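Local coordinates for Rv3651-like N-terminal domain-containing protein (Mycobacterium tuberculosis, PDB 4Q6U) that is of unknown biochemical function but is built as a triple sensor-domain protein, with one GAF-like and two PAS-like domains that probably sense signals, at residues S262-R267 and L300-H305. Sequence-based numbering, arbitrary orientation.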
loop_
_atom_site.group_PDB
_atom_site.type_symbol
_atom_site.label_atom_id
_atom_site.label_comp_id
_atom_site.label_asym_id
_atom_site.label_seq_id
_atom_site.Cartn_x
_atom_site.Cartn_y
_atom_site.Cartn_z
ATOM N N SER B 262 21.034 19.300 1.139
ATOM C CA SER B 262 22.384 19.676 1.504
ATOM C C SER B 262 22.402 21.053 2.167
ATOM O O SER B 262 23.470 21.601 2.411
ATOM C CB SER B 262 23.293 19.654 0.272
ATOM O OG SER B 262 22.712 20.370 -0.804
ATOM N N PHE B 263 21.220 21.594 2.472
ATOM C CA PHE B 263 21.124 22.916 3.110
ATOM C C PHE B 263 21.814 22.911 4.460
ATOM O O PHE B 263 22.410 23.907 4.855
ATOM C CB PHE B 263 19.673 23.369 3.337
ATOM C CG PHE B 263 18.774 23.189 2.166
ATOM C CD1 PHE B 263 19.246 23.310 0.873
ATOM C CD2 PHE B 263 17.435 22.894 2.368
ATOM C CE1 PHE B 263 18.396 23.126 -0.203
ATOM C CE2 PHE B 263 16.587 22.709 1.306
ATOM C CZ PHE B 263 17.064 22.828 0.014
ATOM N N TYR B 264 21.705 21.801 5.183
ATOM C CA TYR B 264 22.278 21.741 6.522
ATOM C C TYR B 264 22.896 20.362 6.797
ATOM O O TYR B 264 22.660 19.409 6.062
ATOM C CB TYR B 264 21.211 22.098 7.567
ATOM C CG TYR B 264 20.212 20.991 7.882
ATOM C CD1 TYR B 264 19.150 20.712 7.033
ATOM C CD2 TYR B 264 20.322 20.248 9.047
ATOM C CE1 TYR B 264 18.243 19.708 7.336
ATOM C CE2 TYR B 264 19.420 19.244 9.355
ATOM C CZ TYR B 264 18.385 18.980 8.503
ATOM O OH TYR B 264 17.496 17.981 8.824
ATOM N N ASP B 265 23.705 20.269 7.847
ATOM C CA ASP B 265 24.452 19.045 8.123
ATOM C C ASP B 265 23.643 18.108 9.007
ATOM O O ASP B 265 23.908 17.990 10.207
ATOM C CB ASP B 265 25.803 19.377 8.780
ATOM C CG ASP B 265 26.814 18.241 8.656
ATOM O OD1 ASP B 265 26.408 17.089 8.388
ATOM O OD2 ASP B 265 28.018 18.497 8.838
ATOM N N TRP B 266 22.659 17.441 8.402
ATOM C CA TRP B 266 21.822 16.480 9.107
ATOM C C TRP B 266 22.607 15.224 9.497
ATOM O O TRP B 266 22.268 14.563 10.475
ATOM C CB TRP B 266 20.592 16.094 8.251
ATOM C CG TRP B 266 20.945 15.546 6.900
ATOM C CD1 TRP B 266 21.230 16.261 5.768
ATOM C CD2 TRP B 266 21.052 14.165 6.538
ATOM N NE1 TRP B 266 21.516 15.407 4.729
ATOM C CE2 TRP B 266 21.406 14.118 5.172
ATOM C CE3 TRP B 266 20.878 12.964 7.236
ATOM C CZ2 TRP B 266 21.601 12.910 4.492
ATOM C CZ3 TRP B 266 21.062 11.763 6.553
ATOM C CH2 TRP B 266 21.425 11.751 5.198
ATOM N N ARG B 267 23.659 14.903 8.746
ATOM C CA ARG B 267 24.435 13.688 9.037
ATOM C C ARG B 267 25.308 13.847 10.283
ATOM O O ARG B 267 25.307 12.985 11.164
ATOM C CB ARG B 267 25.293 13.301 7.828
ATOM C CG ARG B 267 24.469 12.687 6.687
ATOM C CD ARG B 267 25.330 12.196 5.528
ATOM N NE ARG B 267 26.300 11.191 5.952
ATOM C CZ ARG B 267 27.614 11.388 5.970
ATOM N NH1 ARG B 267 28.112 12.546 5.570
ATOM N NH2 ARG B 267 28.427 10.429 6.381
ATOM N N LEU B 300 13.543 27.667 11.143
ATOM C CA LEU B 300 14.366 27.152 12.230
ATOM C C LEU B 300 15.843 27.203 11.867
ATOM O O LEU B 300 16.219 26.991 10.717
ATOM C CB LEU B 300 13.967 25.711 12.576
ATOM C CG LEU B 300 12.492 25.447 12.900
ATOM C CD1 LEU B 300 12.274 23.963 13.122
ATOM C CD2 LEU B 300 12.057 26.237 14.124
ATOM N N ARG B 301 16.689 27.479 12.849
ATOM C CA ARG B 301 18.118 27.434 12.602
ATOM C C ARG B 301 18.622 26.018 12.870
ATOM O O ARG B 301 18.522 25.511 13.985
ATOM C CB ARG B 301 18.847 28.472 13.453
ATOM C CG ARG B 301 18.642 29.899 12.946
ATOM C CD ARG B 301 19.039 30.934 13.996
ATOM N NE ARG B 301 18.075 30.967 15.089
ATOM C CZ ARG B 301 18.164 31.767 16.145
ATOM N NH1 ARG B 301 19.182 32.613 16.265
ATOM N NH2 ARG B 301 17.233 31.720 17.087
ATOM N N LEU B 302 19.125 25.382 11.818
ATOM C CA LEU B 302 19.648 24.017 11.893
ATOM C C LEU B 302 21.171 24.043 11.734
ATOM O O LEU B 302 21.708 24.985 11.166
ATOM C CB LEU B 302 18.996 23.151 10.816
ATOM C CG LEU B 302 17.468 23.098 10.919
ATOM C CD1 LEU B 302 16.871 22.322 9.764
ATOM C CD2 LEU B 302 17.079 22.473 12.247
ATOM N N PRO B 303 21.869 23.006 12.233
ATOM C CA PRO B 303 23.339 22.975 12.184
ATOM C C PRO B 303 23.916 23.069 10.773
ATOM O O PRO B 303 23.512 22.316 9.901
ATOM C CB PRO B 303 23.689 21.611 12.796
ATOM C CG PRO B 303 22.498 21.204 13.566
ATOM C CD PRO B 303 21.313 21.783 12.841
ATOM N N GLY B 304 24.862 23.976 10.559
ATOM C CA GLY B 304 25.482 24.130 9.253
ATOM C C GLY B 304 26.690 23.248 8.963
ATOM O O GLY B 304 27.285 22.644 9.865
ATOM N N HIS B 305 27.048 23.185 7.684
ATOM C CA HIS B 305 28.256 22.507 7.233
ATOM C C HIS B 305 29.527 23.318 7.522
ATOM O O HIS B 305 30.503 22.788 8.068
ATOM C CB HIS B 305 28.162 22.212 5.734
ATOM C CG HIS B 305 27.264 21.059 5.402
ATOM N ND1 HIS B 305 25.988 21.230 4.904
ATOM C CD2 HIS B 305 27.455 19.723 5.501
ATOM C CE1 HIS B 305 25.437 20.047 4.706
ATOM N NE2 HIS B 305 26.302 19.114 5.062
#
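Leu302 sets its CD1 methyl squarely over the face of the Tyr264 ring, 3.7 Å from the ring centroid, a CH-pi contact. Leu302 CB adds an apolar touch nearer the rim, 3.6 Å from Tyr264 CD2. With chi1 at 77°, the tyrosine CG sits between its own backbone N and carbonyl carbon, which turns a face of the ring toward the leucine; the carbonyl O of Pro303 lies at the ring edge, 3.3 Å from Tyr264 CB.

That same carbonyl supplies the hydrogen bond between the segments, accepting Asp265 N at 2.9 Å with an N-H...O angle of 162°. The bond ties the loop after strand 253-256 to the end of strand 296-303, an outermost strand of the antiparallel sheet in the C-terminal domain, whose 2-1-5-4-3 order is that of a PAS fold. On the loop side Asp265 is the centre of an inverse gamma turn, closed by a weak bond from Trp266 N to Tyr264 O.

Beyond Gly304, the His305 imidazole folds back over the turn. Asp265 CB makes a CH-pi contact 3.8 Å from the His305 ring centroid, and the carboxylate and imidazole planes are 19° apart, with Asp265 CG 3.5 Å from His305 CD2. The charge of this carboxylate is met by Arg268, which forms a salt bridge with OD2 and also hydrogen-bonds Gly304 O. At the imidazole edge, CE1 of His305 approaches Ser262 O to 3.4 Å.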